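Local coordinates for protein dipeptide Epimerase (Enterococcus faecalis V583, PDB 3JVA) that belongs to the mandelate racemase/muconate lactonizing enzyme family of the enolase superfamily and carries a magnesium ion in its barrel domain, at residues E64-F69 with A100-A105; G70-G75 with H85-K90. One frame throughout, in Å; residues are numbered along the deposited sequence.

Contact 1 of 2, residues E64-F69 with A100-A105; sequences ETIELF and AAIDIA
Ile66 and Phe69 on helix 59-73 meet Ala101 and Ile102 on helix 96-114. All four residues are buried, and the contact between them is apolar. The tightest touch is methyl to methyl, with Ile66 CD1 3.6 Å from Ala101 CB. The CA-CB bond of Ile66 does not aim at the other helix. Its CG1 lies beside the backbone N, and the chain then runs extended (chi2 176°), which carries CD1 across to Ala101. The other branch of Ile66 makes a looser contact, CG2 to Ile102 CD1 at 4.3 Å. Ile102 also meets Phe69, and here the two side chains cross at a slant. Its CG1 lies 3.9 Å from Phe69 CB and 4.0 Å from Phe69 CD2, at the root of the ring. The ring is backed from within its own helix, where Thr65 CG2 lies 3.3 Å above one face, offset toward the rim.

Both helices belong to the N-terminal capping domain of the enolase superfamily, in which an antiparallel sheet is joined to a helical bundle. The axes of segments 64-69 and 100-105 come within 10.3 Å, at an angle of 49°, and Ile66 and Ile102 are the nearest pair by their CA atoms. The sheet packs against this pair of helices: Ile66 and Ala101 both touch Val34, while Ile102 touches Val6. The next residue, Asp103, takes a hydrogen bond on OD2 from Ile271 N of the barrel domain. At the far side of helix 59-73, Glu64 OE1 bonds Ala60 N of a second subunit.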
ATOM      1  N   GLU B  64     -42.871 -10.433  14.483  1.00 21.50           N
ATOM      2  CA  GLU B  64     -42.843  -9.372  15.484  1.00 22.62           C
ATOM      3  C   GLU B  64     -42.323  -8.057  14.905  1.00 22.52           C
ATOM      4  O   GLU B  64     -42.909  -6.989  15.124  1.00 23.85           O
ATOM      5  CB  GLU B  64     -41.986  -9.784  16.691  1.00 23.74           C
ATOM      6  CG  GLU B  64     -41.719  -8.639  17.676  1.00 27.13           C
ATOM      7  CD  GLU B  64     -41.107  -9.085  19.000  1.00 30.08           C
ATOM      8  OE1 GLU B  64     -40.330 -10.060  19.022  1.00 31.35           O
ATOM      9  OE2 GLU B  64     -41.391  -8.440  20.029  1.00 33.06           O
ATOM     10  N   THR B  65     -41.228  -8.130  14.158  1.00 22.26           N
ATOM     11  CA  THR B  65     -40.648  -6.930  13.570  1.00 20.88           C
ATOM     12  C   THR B  65     -41.580  -6.296  12.545  1.00 21.90           C
ATOM     13  O   THR B  65     -41.739  -5.078  12.521  1.00 21.06           O
ATOM     14  CB  THR B  65     -39.287  -7.240  12.912  1.00 21.85           C
ATOM     15  OG1 THR B  65     -38.404  -7.788  13.897  1.00 20.88           O
ATOM     16  CG2 THR B  65     -38.665  -5.969  12.333  1.00 18.93           C
ATOM     17  N   ILE B  66     -42.210  -7.112  11.705  1.00 21.09           N
ATOM     18  CA  ILE B  66     -43.118  -6.564  10.705  1.00 22.81           C
ATOM     19  C   ILE B  66     -44.241  -5.774  11.375  1.00 23.03           C
ATOM     20  O   ILE B  66     -44.630  -4.711  10.893  1.00 23.57           O
ATOM     21  CB  ILE B  66     -43.725  -7.673   9.820  1.00 22.13           C
ATOM     22  CG1 ILE B  66     -42.624  -8.285   8.944  1.00 22.82           C
ATOM     23  CG2 ILE B  66     -44.848  -7.096   8.948  1.00 23.97           C
ATOM     24  CD1 ILE B  66     -43.085  -9.442   8.094  1.00 24.45           C
ATOM     25  N   GLU B  67     -44.750  -6.288  12.491  1.00 24.31           N
ATOM     26  CA  GLU B  67     -45.819  -5.604  13.223  1.00 25.66           C
ATOM     27  C   GLU B  67     -45.340  -4.238  13.701  1.00 25.20           C
ATOM     28  O   GLU B  67     -46.087  -3.251  13.659  1.00 24.40           O
ATOM     29  CB  GLU B  67     -46.254  -6.448  14.422  1.00 30.10           C
ATOM     30  CG  GLU B  67     -46.874  -7.785  14.045  1.00 37.70           C
ATOM     31  CD  GLU B  67     -48.361  -7.689  13.748  1.00 42.09           C
ATOM     32  OE1 GLU B  67     -48.761  -6.824  12.934  1.00 44.61           O
ATOM     33  OE2 GLU B  67     -49.130  -8.489  14.329  1.00 43.76           O
ATOM     34  N   LEU B  68     -44.095  -4.179  14.163  1.00 23.71           N
ATOM     35  CA  LEU B  68     -43.526  -2.918  14.633  1.00 22.96           C
ATOM     36  C   LEU B  68     -43.405  -1.945  13.459  1.00 23.51           C
ATOM     37  O   LEU B  68     -43.794  -0.780  13.572  1.00 23.63           O
ATOM     38  CB  LEU B  68     -42.152  -3.151  15.272  1.00 23.31           C
ATOM     39  CG  LEU B  68     -42.115  -3.889  16.617  1.00 24.81           C
ATOM     40  CD1 LEU B  68     -40.672  -4.136  17.036  1.00 27.85           C
ATOM     41  CD2 LEU B  68     -42.843  -3.059  17.676  1.00 27.78           C
ATOM     42  N   PHE B  69     -42.867  -2.425  12.336  1.00 21.36           N
ATOM     43  CA  PHE B  69     -42.717  -1.595  11.139  1.00 21.10           C
ATOM     44  C   PHE B  69     -44.080  -1.090  10.656  1.00 23.08           C
ATOM     45  O   PHE B  69     -44.241   0.085  10.323  1.00 21.30           O
ATOM     46  CB  PHE B  69     -42.099  -2.390   9.978  1.00 20.78           C
ATOM     47  CG  PHE B  69     -40.659  -2.783  10.176  1.00 19.81           C
ATOM     48  CD1 PHE B  69     -39.848  -2.141  11.112  1.00 20.03           C
ATOM     49  CD2 PHE B  69     -40.090  -3.752   9.353  1.00 18.10           C
ATOM     50  CE1 PHE B  69     -38.488  -2.455  11.218  1.00 19.86           C
ATOM     51  CE2 PHE B  69     -38.734  -4.075   9.447  1.00 17.95           C
ATOM     52  CZ  PHE B  69     -37.928  -3.422  10.384  1.00 16.92           C
ATOM     53  N   ALA B 100     -37.788  -6.638   3.893  1.00 18.06           N
ATOM     54  CA  ALA B 100     -38.144  -7.026   2.532  1.00 18.74           C
ATOM     55  C   ALA B 100     -39.664  -7.153   2.394  1.00 19.08           C
ATOM     56  O   ALA B 100     -40.239  -6.766   1.376  1.00 19.08           O
ATOM     57  CB  ALA B 100     -37.479  -8.356   2.170  1.00 20.13           C
ATOM     58  N   ALA B 101     -40.308  -7.702   3.417  1.00 17.70           N
ATOM     59  CA  ALA B 101     -41.756  -7.888   3.377  1.00 17.33           C
ATOM     60  C   ALA B 101     -42.465  -6.544   3.183  1.00 18.93           C
ATOM     61  O   ALA B 101     -43.347  -6.410   2.334  1.00 20.29           O
ATOM     62  CB  ALA B 101     -42.234  -8.573   4.656  1.00 16.65           C
ATOM     63  N   ILE B 102     -42.063  -5.543   3.957  1.00 18.04           N
ATOM     64  CA  ILE B 102     -42.660  -4.215   3.845  1.00 18.65           C
ATOM     65  C   ILE B 102     -42.301  -3.568   2.510  1.00 18.29           C
ATOM     66  O   ILE B 102     -43.157  -3.005   1.827  1.00 18.33           O
ATOM     67  CB  ILE B 102     -42.162  -3.271   4.961  1.00 17.79           C
ATOM     68  CG1 ILE B 102     -42.677  -3.742   6.327  1.00 17.02           C
ATOM     69  CG2 ILE B 102     -42.597  -1.839   4.667  1.00 19.30           C
ATOM     70  CD1 ILE B 102     -44.198  -3.699   6.476  1.00 18.26           C
ATOM     71  N   ASP B 103     -41.027  -3.641   2.142  1.00 17.49           N
ATOM     72  CA  ASP B 103     -40.577  -3.025   0.898  1.00 18.38           C
ATOM     73  C   ASP B 103     -41.289  -3.597  -0.334  1.00 18.41           C
ATOM     74  O   ASP B 103     -41.793  -2.850  -1.167  1.00 19.33           O
ATOM     75  CB  ASP B 103     -39.067  -3.193   0.746  1.00 22.41           C
ATOM     76  CG  ASP B 103     -38.709  -4.184  -0.329  1.00 29.06           C
ATOM     77  OD1 ASP B 103     -38.549  -5.380   0.000  1.00 36.12           O
ATOM     78  OD2 ASP B 103     -38.619  -3.775  -1.503  1.00 18.90           O
ATOM     79  N   ILE B 104     -41.324  -4.920  -0.453  1.00 19.48           N
ATOM     80  CA  ILE B 104     -41.980  -5.549  -1.600  1.00 17.11           C
ATOM     81  C   ILE B 104     -43.443  -5.093  -1.717  1.00 19.53           C
ATOM     82  O   ILE B 104     -43.903  -4.732  -2.804  1.00 19.72           O
ATOM     83  CB  ILE B 104     -41.906  -7.086  -1.498  1.00 18.15           C
ATOM     84  CG1 ILE B 104     -40.447  -7.537  -1.679  1.00 17.25           C
ATOM     85  CG2 ILE B 104     -42.803  -7.733  -2.562  1.00 17.26           C
ATOM     86  CD1 ILE B 104     -40.190  -8.993  -1.312  1.00 20.75           C
ATOM     87  N   ALA B 105     -44.168  -5.101  -0.604  1.00 18.35           N
ATOM     88  CA  ALA B 105     -45.562  -4.667  -0.613  1.00 19.67           C
ATOM     89  C   ALA B 105     -45.675  -3.210  -1.071  1.00 19.41           C
ATOM     90  O   ALA B 105     -46.626  -2.847  -1.759  1.00 19.85           O
ATOM     91  CB  ALA B 105     -46.182  -4.846   0.773  1.00 18.37           C
TER

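Contact 2 of 2, residues G70-G75 with H85-K90; sequences GQAIIG and HEVMDK
In the helical part of the capping domain, helix 81-91 packs back against the C-terminal part of helix 59-73, and there Ala72 and Ile73 rest on Val87. One methyl of Val87 makes both contacts. Its CG1 lies 3.7 Å from Ala72 CB, methyl against methyl, with the CB atoms of both residues directed toward the opposite segment. CG1 is also 4.3 Å from Ile73 CG2. The rotamer sets this up: CG1 stands anti to the backbone N of Val87 (chi1 177°), and the same methyl comes within 4.1 Å of Ala72 O. No hydrogen bond joins the two segments, and the touching surface is small and only partly buried.

Both helices belong to the helical part of the enolase-type N-terminal domain, beside its antiparallel sheet. After Ile73 the chain runs through Ile74 to Gly75, whose positive phi of 94° suits glycine. Ile73 also touches Ile3 and Val6 of the sheet and Ile102 of helix 96-114, and Gly75 is tied to Ile3 by backbone hydrogen bonds.

Within helix 81-91, Met88 CE sits 3.5 Å above one face of the His85 ring, offset toward its rim. Asp89 OD1 forms a salt bridge with Lys99 NZ on helix 96-114. Glu86 OE2 faces a third subunit, where it pairs with Lys312 NZ in a salt bridge and with Tyr125 OH in a hydrogen bond.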
ATOM      1  N   GLY B  70     -45.049  -2.002  10.604  1.00 22.53           N
ATOM      2  CA  GLY B  70     -46.380  -1.662  10.132  1.00 23.85           C
ATOM      3  C   GLY B  70     -47.033  -0.493  10.840  1.00 25.51           C
ATOM      4  O   GLY B  70     -47.582   0.405  10.198  1.00 24.68           O
ATOM      5  N   GLN B  71     -46.976  -0.493  12.164  1.00 26.25           N
ATOM      6  CA  GLN B  71     -47.589   0.587  12.926  1.00 27.17           C
ATOM      7  C   GLN B  71     -46.825   1.896  12.798  1.00 26.71           C
ATOM      8  O   GLN B  71     -47.397   2.974  12.969  1.00 27.81           O
ATOM      9  CB  GLN B  71     -47.720   0.185  14.396  1.00 29.68           C
ATOM     10  CG  GLN B  71     -48.685  -0.975  14.603  1.00 33.45           C
ATOM     11  CD  GLN B  71     -50.022  -0.732  13.923  1.00 35.73           C
ATOM     12  OE1 GLN B  71     -50.777   0.159  14.315  1.00 37.04           O
ATOM     13  NE2 GLN B  71     -50.315  -1.516  12.890  1.00 32.40           N
ATOM     14  N   ALA B  72     -45.537   1.806  12.481  1.00 24.33           N
ATOM     15  CA  ALA B  72     -44.711   2.997  12.339  1.00 23.58           C
ATOM     16  C   ALA B  72     -44.842   3.657  10.974  1.00 23.85           C
ATOM     17  O   ALA B  72     -44.515   4.834  10.823  1.00 24.66           O
ATOM     18  CB  ALA B  72     -43.250   2.655  12.607  1.00 24.28           C
ATOM     19  N   ILE B  73     -45.310   2.916   9.972  1.00 22.37           N
ATOM     20  CA  ILE B  73     -45.441   3.507   8.644  1.00 22.33           C
ATOM     21  C   ILE B  73     -46.864   3.928   8.267  1.00 23.53           C
ATOM     22  O   ILE B  73     -47.089   4.426   7.168  1.00 23.63           O
ATOM     23  CB  ILE B  73     -44.877   2.572   7.534  1.00 23.27           C
ATOM     24  CG1 ILE B  73     -45.677   1.272   7.466  1.00 24.08           C
ATOM     25  CG2 ILE B  73     -43.405   2.282   7.802  1.00 23.08           C
ATOM     26  CD1 ILE B  73     -45.195   0.327   6.359  1.00 24.70           C
ATOM     27  N   ILE B  74     -47.823   3.743   9.168  1.00 24.57           N
ATOM     28  CA  ILE B  74     -49.189   4.159   8.857  1.00 25.10           C
ATOM     29  C   ILE B  74     -49.155   5.657   8.567  1.00 25.24           C
ATOM     30  O   ILE B  74     -48.492   6.420   9.273  1.00 25.34           O
ATOM     31  CB  ILE B  74     -50.157   3.878  10.033  1.00 26.48           C
ATOM     32  CG1 ILE B  74     -50.313   2.367  10.221  1.00 28.52           C
ATOM     33  CG2 ILE B  74     -51.518   4.521   9.756  1.00 25.91           C
ATOM     34  CD1 ILE B  74     -51.172   1.974  11.393  1.00 32.99           C
ATOM     35  N   GLY B  75     -49.843   6.075   7.510  1.00 24.23           N
ATOM     36  CA  GLY B  75     -49.858   7.487   7.170  1.00 24.96           C
ATOM     37  C   GLY B  75     -48.813   7.906   6.147  1.00 25.40           C
ATOM     38  O   GLY B  75     -48.882   9.011   5.609  1.00 26.77           O
ATOM     39  N   HIS B  85     -37.802   3.071   4.402  1.00 18.68           N
ATOM     40  CA  HIS B  85     -36.609   2.344   4.818  1.00 18.60           C
ATOM     41  C   HIS B  85     -35.925   3.083   5.955  1.00 20.13           C
ATOM     42  O   HIS B  85     -35.333   2.467   6.837  1.00 19.77           O
ATOM     43  CB  HIS B  85     -35.658   2.144   3.641  1.00 17.71           C
ATOM     44  CG  HIS B  85     -35.955   0.912   2.848  1.00 20.00           C
ATOM     45  ND1 HIS B  85     -35.533  -0.342   3.237  1.00 20.67           N
ATOM     46  CD2 HIS B  85     -36.686   0.732   1.723  1.00 20.74           C
ATOM     47  CE1 HIS B  85     -35.990  -1.241   2.385  1.00 20.88           C
ATOM     48  NE2 HIS B  85     -36.693  -0.617   1.456  1.00 18.26           N
ATOM     49  N   GLU B  86     -36.029   4.407   5.945  1.00 20.52           N
ATOM     50  CA  GLU B  86     -35.439   5.212   7.011  1.00 20.17           C
ATOM     51  C   GLU B  86     -36.069   4.784   8.334  1.00 21.27           C
ATOM     52  O   GLU B  86     -35.370   4.518   9.314  1.00 22.51           O
ATOM     53  CB  GLU B  86     -35.733   6.692   6.769  1.00 21.13           C
ATOM     54  CG  GLU B  86     -35.224   7.615   7.861  1.00 23.62           C
ATOM     55  CD  GLU B  86     -35.609   9.058   7.598  1.00 24.79           C
ATOM     56  OE1 GLU B  86     -36.762   9.439   7.890  1.00 28.82           O
ATOM     57  OE2 GLU B  86     -34.760   9.803   7.081  1.00 26.39           O
ATOM     58  N   VAL B  87     -37.399   4.731   8.351  1.00 21.50           N
ATOM     59  CA  VAL B  87     -38.165   4.341   9.538  1.00 19.70           C
ATOM     60  C   VAL B  87     -37.816   2.929  10.000  1.00 20.38           C
ATOM     61  O   VAL B  87     -37.573   2.695  11.188  1.00 18.88           O
ATOM     62  CB  VAL B  87     -39.686   4.423   9.259  1.00 20.79           C
ATOM     63  CG1 VAL B  87     -40.478   3.951  10.471  1.00 21.18           C
ATOM     64  CG2 VAL B  87     -40.064   5.855   8.912  1.00 20.58           C
ATOM     65  N   MET B  88     -37.795   1.981   9.066  1.00 20.61           N
ATOM     66  CA  MET B  88     -37.463   0.606   9.429  1.00 20.61           C
ATOM     67  C   MET B  88     -36.047   0.495   9.993  1.00 20.64           C
ATOM     68  O   MET B  88     -35.809  -0.246  10.948  1.00 21.19           O
ATOM     69  CB  MET B  88     -37.616  -0.321   8.218  1.00 19.40           C
ATOM     70  CG  MET B  88     -39.056  -0.452   7.741  1.00 18.28           C
ATOM     71  SD  MET B  88     -39.262  -1.779   6.535  1.00 19.75           S
ATOM     72  CE  MET B  88     -38.398  -1.106   5.124  1.00 20.50           C
ATOM     73  N   ASP B  89     -35.110   1.233   9.406  1.00 20.89           N
ATOM     74  CA  ASP B  89     -33.726   1.202   9.868  1.00 21.39           C
ATOM     75  C   ASP B  89     -33.563   1.821  11.252  1.00 21.71           C
ATOM     76  O   ASP B  89     -32.693   1.407  12.013  1.00 21.14           O
ATOM     77  CB  ASP B  89     -32.805   1.917   8.873  1.00 20.85           C
ATOM     78  CG  ASP B  89     -32.615   1.134   7.584  1.00 24.19           C
ATOM     79  OD1 ASP B  89     -32.970  -0.066   7.544  1.00 21.90           O
ATOM     80  OD2 ASP B  89     -32.098   1.720   6.613  1.00 23.13           O
ATOM     81  N   LYS B  90     -34.391   2.811  11.576  1.00 21.37           N
ATOM     82  CA  LYS B  90     -34.324   3.440  12.895  1.00 23.62           C
ATOM     83  C   LYS B  90     -34.846   2.472  13.947  1.00 23.11           C
ATOM     84  O   LYS B  90     -34.383   2.461  15.086  1.00 25.66           O
ATOM     85  CB  LYS B  90     -35.177   4.712  12.950  1.00 24.58           C
ATOM     86  CG  LYS B  90     -34.539   5.954  12.361  1.00 28.76           C
ATOM     87  CD  LYS B  90     -35.432   7.169  12.601  1.00 32.29           C
ATOM     88  CE  LYS B  90     -34.857   8.443  11.991  1.00 35.25           C
ATOM     89  NZ  LYS B  90     -33.541   8.824  12.577  1.00 40.05           N
TER

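In the fold
Contacts 1 and 2 share helix 59-73, which meets helix 96-114 in contact 1 and helix 81-91 in contact 2. Their centres are about 9 Å apart, and the two contacts touch, mainly through Ile102, Ile73 and Met88. Ile102 CB lies 3.6 Å from Met88 SD, and Ile102 CG2 lies 3.8 Å from Ile73 CD1. Phe69 CE1 packs 3.5 Å from Met88 O. Asp103 CB is 3.6 Å from His85 NE2. Both contacts lie in the N-terminal domain, and none of their residues binds the magnesium ion, whose protein ligands Asp189, Glu215 and Asp240 belong to the barrel domain.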